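Local coordinates for protein FG41 Malonate Semialdehyde Decarboxylase (Coryneform bacterium, PDB 3MJZ) that is an enzyme of the tautomerase superfamily (MIF clan), built round a beta-alpha-beta unit and assembled as a trimer, at residues R4-S9 and T43-S48; S48-E53 and V65-V70. All coordinates share one frame; numbering follows the deposited sequence.

From the N terminus, strand 2-8 leads into helix 13-30, and contact 1 closes the resulting beta-alpha-beta unit where strand 39-45 comes back parallel to strand 2-8. The chain then turns at Ser-48, a residue of both contacts, and enters the short strand 50-52. Contact 2 closes the next loop, eleven residues with neither helix nor strand, when the chain returns at 65-70. The two contacts therefore follow one another, neither nested nor crossed. They join in the sheet, where strand 66-73 runs antiparallel beside strand 2-8 and Asp-6 N probably bonds to Ile-67 O at 2.8 Å. Both contacts also reach the second subunit.

Contact 1. Residues R4-S9 and T43-S48; sequences RIDLTS and TAHDPS
Asp-6 and Thr-43 run alongside one another from adjoining parallel strands, the two that helix 13-30 connects in the beta-alpha-beta unit of this tautomerase-superfamily fold. Thr-8 and His-45 share their face of the sheet, while Leu-7 and Ala-44 occupy the other and touch the helix. Backbone bonds hold the register: Thr-43 N to Ile-5 O at 3.0 Å, then Leu-7 N to Thr-43 O. Asp-6 OD1 comes within 3.3 Å of Thr-43 CB. A water links the hydroxyl to the acid, 2.8 Å from Thr-43 OG1 and bonded weakly to Asp-6 OD2. A carboxylate suits this buried place because OD2 also pairs with Arg-4 of the second subunit in an intersubunit salt bridge, tying the strand pair to the trimer. The imidazole of His-45 is set obliquely to Asp-6, its plane turned 37° from the carboxylate; the modelled approach of OD1 to the ring edge is doubtfully close, and no hydrogen bond can be read from it. Farther along, Thr-8 and Pro-47 meet at about a right angle, Thr-8 CG2 resting 3.7 Å from Pro-47 CA. Branching at CB lets Thr-8 do two things, as its OG1 bonds to Asp-10 while the methyl packs on the proline. The strand pairing ends with Ser-9 N bonded to His-45 O. His-45 grips Leu-7 O twice: its backbone N bonds at 2.9 Å, and CG beside that same N (chi1 -55°) swings the ring toward the neighbouring strand, where ND1 donates to the same oxygen at 3.2 Å, in both the ring and carbonyl planes.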
ATOM      1  N   ARG A   4      -2.778   5.454  -4.588  1.00 10.94           N
ATOM      2  CA  ARG A   4      -3.376   4.174  -4.868  1.00 11.16           C
ATOM      3  C   ARG A   4      -4.859   4.408  -4.790  1.00 11.20           C
ATOM      4  O   ARG A   4      -5.408   4.654  -3.688  1.00 10.78           O
ATOM      5  CB  ARG A   4      -2.931   3.120  -3.823  1.00 11.27           C
ATOM      6  CG  ARG A   4      -1.467   2.736  -3.916  1.00 10.94           C
ATOM      7  CD  ARG A   4      -1.093   1.491  -3.110  1.00 10.77           C
ATOM      8  NE  ARG A   4       0.339   1.275  -3.287  1.00 12.33           N
ATOM      9  CZ  ARG A   4       0.874   0.486  -4.213  1.00 12.74           C
ATOM     10  NH1 ARG A   4       0.101  -0.223  -5.029  1.00 11.96           N
ATOM     11  NH2 ARG A   4       2.188   0.386  -4.309  1.00 13.52           N
ATOM     12  N   ILE A   5      -5.500   4.380  -5.957  1.00 11.64           N
ATOM     13  CA  ILE A   5      -6.973   4.485  -6.019  1.00 12.09           C
ATOM     14  C   ILE A   5      -7.581   3.109  -6.195  1.00 12.78           C
ATOM     15  O   ILE A   5      -7.449   2.482  -7.257  1.00 12.66           O
ATOM     16  CB  ILE A   5      -7.488   5.442  -7.122  1.00 12.18           C
ATOM     17  CG1 ILE A   5      -6.895   6.845  -6.935  1.00 11.83           C
ATOM     18  CG2 ILE A   5      -8.999   5.530  -7.089  1.00 10.12           C
ATOM     19  CD1 ILE A   5      -6.091   7.300  -8.029  1.00 11.24           C
ATOM     20  N   ASP A   6      -8.236   2.640  -5.144  1.00 13.33           N
ATOM     21  CA  ASP A   6      -8.906   1.355  -5.199  1.00 14.73           C
ATOM     22  C   ASP A   6     -10.423   1.531  -5.327  1.00 14.81           C
ATOM     23  O   ASP A   6     -11.091   2.037  -4.425  1.00 14.87           O
ATOM     24  CB  ASP A   6      -8.500   0.483  -4.007  1.00 14.88           C
ATOM     25  CG  ASP A   6      -7.095  -0.082  -4.159  1.00 16.74           C
ATOM     26  OD1 ASP A   6      -6.980  -1.191  -4.720  1.00 16.53           O
ATOM     27  OD2 ASP A   6      -6.108   0.576  -3.705  1.00 19.37           O
ATOM     28  N   LEU A   7     -10.949   1.139  -6.478  1.00 15.75           N
ATOM     29  CA  LEU A   7     -12.362   1.352  -6.790  1.00 16.28           C
ATOM     30  C   LEU A   7     -12.992   0.057  -7.277  1.00 16.33           C
ATOM     31  O   LEU A   7     -12.367  -0.976  -7.185  1.00 16.73           O
ATOM     32  CB  LEU A   7     -12.547   2.517  -7.766  1.00 15.77           C
ATOM     33  CG  LEU A   7     -11.853   2.645  -9.117  1.00 17.36           C
ATOM     34  CD1 LEU A   7     -12.392   3.890  -9.788  1.00 19.56           C
ATOM     35  CD2 LEU A   7     -10.376   2.802  -8.965  1.00 20.60           C
ATOM     36  N   THR A   8     -14.217   0.115  -7.783  1.00 16.90           N
ATOM     37  CA  THR A   8     -14.981  -1.082  -8.119  1.00 17.47           C
ATOM     38  C   THR A   8     -15.263  -1.267  -9.622  1.00 18.33           C
ATOM     39  O   THR A   8     -15.348  -0.315 -10.393  1.00 17.85           O
ATOM     40  CB  THR A   8     -16.333  -1.122  -7.327  1.00 17.85           C
ATOM     41  OG1 THR A   8     -17.096   0.077  -7.596  1.00 15.94           O
ATOM     42  CG2 THR A   8     -16.078  -1.301  -5.818  1.00 15.35           C
ATOM     43  N   SER A   9     -15.450  -2.525  -9.994  1.00 19.60           N
ATOM     44  CA  SER A   9     -15.541  -2.964 -11.373  1.00 20.62           C
ATOM     45  C   SER A   9     -16.781  -2.477 -12.115  1.00 21.31           C
ATOM     46  O   SER A   9     -16.797  -2.431 -13.348  1.00 21.33           O
ATOM     47  CB  SER A   9     -15.498  -4.486 -11.388  1.00 20.66           C
ATOM     48  OG  SER A   9     -14.758  -4.945 -12.492  1.00 22.81           O
ATOM     49  N   THR A  43      -6.858   0.311  -9.188  1.00 15.28           N
ATOM     50  CA  THR A  43      -7.222  -1.098  -9.064  1.00 16.33           C
ATOM     51  C   THR A  43      -8.753  -1.219  -8.912  1.00 17.58           C
ATOM     52  O   THR A  43      -9.343  -0.848  -7.868  1.00 17.08           O
ATOM     53  CB  THR A  43      -6.447  -1.813  -7.916  1.00 16.30           C
ATOM     54  OG1 THR A  43      -5.048  -1.495  -7.999  1.00 16.05           O
ATOM     55  CG2 THR A  43      -6.593  -3.333  -8.007  1.00 16.21           C
ATOM     56  N   ALA A  44      -9.378  -1.696  -9.993  1.00 18.03           N
ATOM     57  CA  ALA A  44     -10.793  -2.018 -10.014  1.00 18.16           C
ATOM     58  C   ALA A  44     -11.026  -3.444  -9.493  1.00 18.42           C
ATOM     59  O   ALA A  44     -10.444  -4.406  -9.985  1.00 19.08           O
ATOM     60  CB  ALA A  44     -11.325  -1.865 -11.417  1.00 18.34           C
ATOM     61  N   HIS A  45     -11.868  -3.570  -8.480  1.00 18.49           N
ATOM     62  CA  HIS A  45     -12.169  -4.852  -7.876  1.00 18.23           C
ATOM     63  C   HIS A  45     -13.634  -5.215  -8.112  1.00 18.78           C
ATOM     64  O   HIS A  45     -14.471  -4.330  -8.332  1.00 18.66           O
ATOM     65  CB  HIS A  45     -11.943  -4.779  -6.362  1.00 17.97           C
ATOM     66  CG  HIS A  45     -10.583  -4.309  -5.964  1.00 16.13           C
ATOM     67  ND1 HIS A  45     -10.217  -2.981  -6.001  1.00 14.29           N
ATOM     68  CD2 HIS A  45      -9.511  -4.983  -5.490  1.00 13.53           C
ATOM     69  CE1 HIS A  45      -8.971  -2.859  -5.589  1.00 13.02           C
ATOM     70  NE2 HIS A  45      -8.522  -4.059  -5.272  1.00 15.45           N
ATOM     71  N   ASP A  46     -13.930  -6.513  -8.055  1.00 19.49           N
ATOM     72  CA  ASP A  46     -15.300  -6.995  -7.816  1.00 20.80           C
ATOM     73  C   ASP A  46     -15.732  -6.303  -6.513  1.00 20.14           C
ATOM     74  O   ASP A  46     -15.018  -6.372  -5.517  1.00 20.59           O
ATOM     75  CB  ASP A  46     -15.307  -8.518  -7.649  1.00 21.16           C
ATOM     76  CG  ASP A  46     -16.711  -9.123  -7.658  1.00 26.42           C
ATOM     77  OD1 ASP A  46     -17.064  -9.824  -6.665  1.00 29.67           O
ATOM     78  OD2 ASP A  46     -17.463  -8.929  -8.660  1.00 30.97           O
ATOM     79  N   PRO A  47     -16.878  -5.589  -6.528  1.00 19.89           N
ATOM     80  CA  PRO A  47     -17.238  -4.785  -5.347  1.00 18.69           C
ATOM     81  C   PRO A  47     -17.197  -5.549  -4.027  1.00 17.84           C
ATOM     82  O   PRO A  47     -17.045  -4.936  -2.977  1.00 17.90           O
ATOM     83  CB  PRO A  47     -18.667  -4.324  -5.662  1.00 18.73           C
ATOM     84  CG  PRO A  47     -18.716  -4.296  -7.177  1.00 18.60           C
ATOM     85  CD  PRO A  47     -17.893  -5.474  -7.607  1.00 19.14           C
ATOM     86  N   SER A  48     -17.312  -6.870  -4.081  1.00 17.01           N
ATOM     87  CA  SER A  48     -17.378  -7.684  -2.865  1.00 16.47           C
ATOM     88  C   SER A  48     -15.992  -7.826  -2.220  1.00 16.48           C
ATOM     89  O   SER A  48     -15.871  -8.157  -1.019  1.00 15.98           O
ATOM     90  CB  SER A  48     -18.006  -9.054  -3.152  1.00 15.94           C
ATOM     91  OG  SER A  48     -17.121  -9.843  -3.928  1.00 15.80           O
TER
HETATM   92  O   HOH W   1      -4.705   0.598  -6.214  1.00  8.69           O

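Contact 2. Residues S48-E53 and V65-V70; sequences SDIIAE and VVIIHV
Ile-50 and Ile-67 extend toward each other's strand and overlap alongside, bringing the short strand 50-52 against the start of strand 66-73, a central strand of the mixed sheet in this tautomerase-superfamily fold. No hydrogen bond joins the two segments; the contact is wholly apolar. Strand 50-52 instead pairs antiparallel with a strand of the second subunit, so the sheet continues across the interface, a feature of trimers in this superfamily. Alternation along the extended chain supplies the packing residues, Ile-50 and Ala-52 from one segment, Ile-67 and, just before strand 66-73, Val-65 from the other, whereas Ile-51 and Val-66 direct their CB atoms away.

The tight part is the buried Ile-50. Its CG2, anti to the backbone N, reaches between two partners, 3.5 Å from Ile-67 CD1 and 4.0 Å from Val-65 CB. Beta-branched residues suit the site: each presents a broad hydrocarbon flank close to the backbone, and the longer arm of Ile-67 reaches Ile-50 although their CA atoms are 8.9 Å apart. Ala-52 CA and Val-65 CA are nearer, at 7.1 Å. Ile-50 also packs on Thr-8 of strand 2-8.

Looseness is confined to the Ile-67 side of the partly exposed Ala-52, whose CB lies 4.5 Å from Ile-67 CD1. Arg-61 of the following loop also touches Ala-52 and donates a hydrogen bond to Glu-53 O. Against Val-65 the small methyl still sits close, fitting both branches: CG1 and CG2 of Val-65 each stand 3.9 Å from Ala-52 CB.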
ATOM      1  N   SER A  48     -17.312  -6.870  -4.081  1.00 17.01           N
ATOM      2  CA  SER A  48     -17.378  -7.684  -2.865  1.00 16.47           C
ATOM      3  C   SER A  48     -15.992  -7.826  -2.220  1.00 16.48           C
ATOM      4  O   SER A  48     -15.871  -8.157  -1.019  1.00 15.98           O
ATOM      5  CB  SER A  48     -18.006  -9.054  -3.152  1.00 15.94           C
ATOM      6  OG  SER A  48     -17.121  -9.843  -3.928  1.00 15.80           O
ATOM      7  N   ASP A  49     -14.958  -7.558  -3.019  1.00 16.03           N
ATOM      8  CA  ASP A  49     -13.582  -7.492  -2.518  1.00 16.63           C
ATOM      9  C   ASP A  49     -13.257  -6.244  -1.681  1.00 15.97           C
ATOM     10  O   ASP A  49     -12.292  -6.248  -0.960  1.00 15.75           O
ATOM     11  CB  ASP A  49     -12.570  -7.687  -3.655  1.00 16.42           C
ATOM     12  CG  ASP A  49     -12.576  -9.111  -4.178  1.00 19.18           C
ATOM     13  OD1 ASP A  49     -12.830 -10.036  -3.360  1.00 19.74           O
ATOM     14  OD2 ASP A  49     -12.351  -9.308  -5.403  1.00 23.38           O
ATOM     15  N   ILE A  50     -14.066  -5.194  -1.784  1.00 15.87           N
ATOM     16  CA  ILE A  50     -13.892  -3.984  -0.983  1.00 15.62           C
ATOM     17  C   ILE A  50     -15.033  -3.910   0.027  1.00 15.63           C
ATOM     18  O   ILE A  50     -16.214  -3.923  -0.355  1.00 16.18           O
ATOM     19  CB  ILE A  50     -13.878  -2.697  -1.841  1.00 15.21           C
ATOM     20  CG1 ILE A  50     -12.657  -2.659  -2.738  1.00 15.09           C
ATOM     21  CG2 ILE A  50     -13.874  -1.452  -0.966  1.00 15.91           C
ATOM     22  CD1 ILE A  50     -12.629  -1.435  -3.615  1.00 14.14           C
ATOM     23  N   ILE A  51     -14.665  -3.855   1.305  1.00 15.25           N
ATOM     24  CA  ILE A  51     -15.608  -3.809   2.430  1.00 15.01           C
ATOM     25  C   ILE A  51     -15.283  -2.572   3.269  1.00 15.29           C
ATOM     26  O   ILE A  51     -14.296  -2.559   4.016  1.00 15.50           O
ATOM     27  CB  ILE A  51     -15.544  -5.084   3.341  1.00 14.52           C
ATOM     28  CG1 ILE A  51     -15.615  -6.372   2.509  1.00 13.07           C
ATOM     29  CG2 ILE A  51     -16.679  -5.052   4.377  1.00 14.89           C
ATOM     30  CD1 ILE A  51     -14.945  -7.584   3.146  1.00 11.07           C
ATOM     31  N   ALA A  52     -16.111  -1.537   3.117  1.00 15.03           N
ATOM     32  CA  ALA A  52     -15.948  -0.268   3.792  1.00 14.42           C
ATOM     33  C   ALA A  52     -17.253   0.114   4.467  1.00 14.67           C
ATOM     34  O   ALA A  52     -18.272   0.288   3.805  1.00 15.06           O
ATOM     35  CB  ALA A  52     -15.530   0.797   2.793  1.00 14.85           C
ATOM     36  N   GLU A  53     -17.232   0.223   5.789  1.00 14.68           N
ATOM     37  CA  GLU A  53     -18.412   0.600   6.554  1.00 14.54           C
ATOM     38  C   GLU A  53     -18.257   2.036   7.073  1.00 15.23           C
ATOM     39  O   GLU A  53     -17.516   2.834   6.488  1.00 15.24           O
ATOM     40  CB  GLU A  53     -18.656  -0.418   7.684  1.00 14.34           C
ATOM     41  CG  GLU A  53     -19.268  -1.739   7.177  1.00 14.11           C
ATOM     42  CD  GLU A  53     -19.133  -2.929   8.136  1.00 14.49           C
ATOM     43  OE1 GLU A  53     -19.071  -2.760   9.373  1.00 16.49           O
ATOM     44  OE2 GLU A  53     -19.104  -4.063   7.640  1.00 14.97           O
ATOM     45  N   VAL A  65     -17.617   1.697  -3.615  1.00 12.68           N
ATOM     46  CA  VAL A  65     -16.671   2.464  -2.763  1.00 12.09           C
ATOM     47  C   VAL A  65     -15.420   2.866  -3.543  1.00 12.16           C
ATOM     48  O   VAL A  65     -14.962   2.120  -4.410  1.00 12.53           O
ATOM     49  CB  VAL A  65     -16.252   1.671  -1.509  1.00 12.33           C
ATOM     50  CG1 VAL A  65     -15.176   2.415  -0.736  1.00 13.39           C
ATOM     51  CG2 VAL A  65     -17.460   1.401  -0.584  1.00 11.12           C
ATOM     52  N   VAL A  66     -14.907   4.066  -3.264  1.00 12.36           N
ATOM     53  CA  VAL A  66     -13.644   4.575  -3.832  1.00 12.37           C
ATOM     54  C   VAL A  66     -12.703   4.923  -2.682  1.00 12.49           C
ATOM     55  O   VAL A  66     -12.903   5.926  -1.997  1.00 12.90           O
ATOM     56  CB  VAL A  66     -13.854   5.834  -4.708  1.00 12.46           C
ATOM     57  CG1 VAL A  66     -12.535   6.327  -5.303  1.00 12.83           C
ATOM     58  CG2 VAL A  66     -14.856   5.566  -5.832  1.00 12.88           C
ATOM     59  N   ILE A  67     -11.698   4.079  -2.460  1.00 12.23           N
ATOM     60  CA  ILE A  67     -10.702   4.297  -1.420  1.00 11.91           C
ATOM     61  C   ILE A  67      -9.438   4.884  -2.056  1.00 11.76           C
ATOM     62  O   ILE A  67      -8.841   4.265  -2.930  1.00 11.59           O
ATOM     63  CB  ILE A  67     -10.413   2.979  -0.642  1.00 12.18           C
ATOM     64  CG1 ILE A  67     -11.673   2.540   0.126  1.00 12.91           C
ATOM     65  CG2 ILE A  67      -9.248   3.142   0.335  1.00 11.61           C
ATOM     66  CD1 ILE A  67     -11.807   1.055   0.312  1.00 13.67           C
ATOM     67  N   ILE A  68      -9.074   6.092  -1.618  1.00 11.77           N
ATOM     68  CA  ILE A  68      -7.863   6.830  -2.067  1.00 11.25           C
ATOM     69  C   ILE A  68      -6.838   6.860  -0.922  1.00 10.55           C
ATOM     70  O   ILE A  68      -7.112   7.381   0.143  1.00 10.26           O
ATOM     71  CB  ILE A  68      -8.163   8.340  -2.437  1.00 11.52           C
ATOM     72  CG1 ILE A  68      -9.567   8.544  -3.027  1.00 10.89           C
ATOM     73  CG2 ILE A  68      -7.101   8.906  -3.342  1.00 10.75           C
ATOM     74  CD1 ILE A  68      -9.788   7.803  -4.270  1.00 14.99           C
ATOM     75  N   HIS A  69      -5.667   6.295  -1.178  1.00 10.18           N
ATOM     76  CA  HIS A  69      -4.580   6.158  -0.220  1.00  9.34           C
ATOM     77  C   HIS A  69      -3.426   7.033  -0.751  1.00  9.59           C
ATOM     78  O   HIS A  69      -2.827   6.767  -1.801  1.00  9.16           O
ATOM     79  CB  HIS A  69      -4.188   4.684  -0.154  1.00  9.14           C
ATOM     80  CG  HIS A  69      -3.452   4.279   1.088  1.00  7.93           C
ATOM     81  ND1 HIS A  69      -2.821   5.177   1.927  1.00  7.83           N
ATOM     82  CD2 HIS A  69      -3.187   3.052   1.589  1.00  4.63           C
ATOM     83  CE1 HIS A  69      -2.240   4.524   2.913  1.00  5.31           C
ATOM     84  NE2 HIS A  69      -2.433   3.231   2.720  1.00  6.22           N
ATOM     85  N   VAL A  70      -3.165   8.119  -0.039  1.00  9.92           N
ATOM     86  CA  VAL A  70      -2.197   9.111  -0.472  1.00 10.30           C
ATOM     87  C   VAL A  70      -0.873   8.875   0.256  1.00 10.83           C
ATOM     88  O   VAL A  70      -0.819   8.819   1.498  1.00 10.50           O
ATOM     89  CB  VAL A  70      -2.738  10.533  -0.227  1.00 10.19           C
ATOM     90  CG1 VAL A  70      -1.748  11.563  -0.703  1.00 10.34           C
ATOM     91  CG2 VAL A  70      -4.078  10.705  -0.945  1.00  9.59           C
TER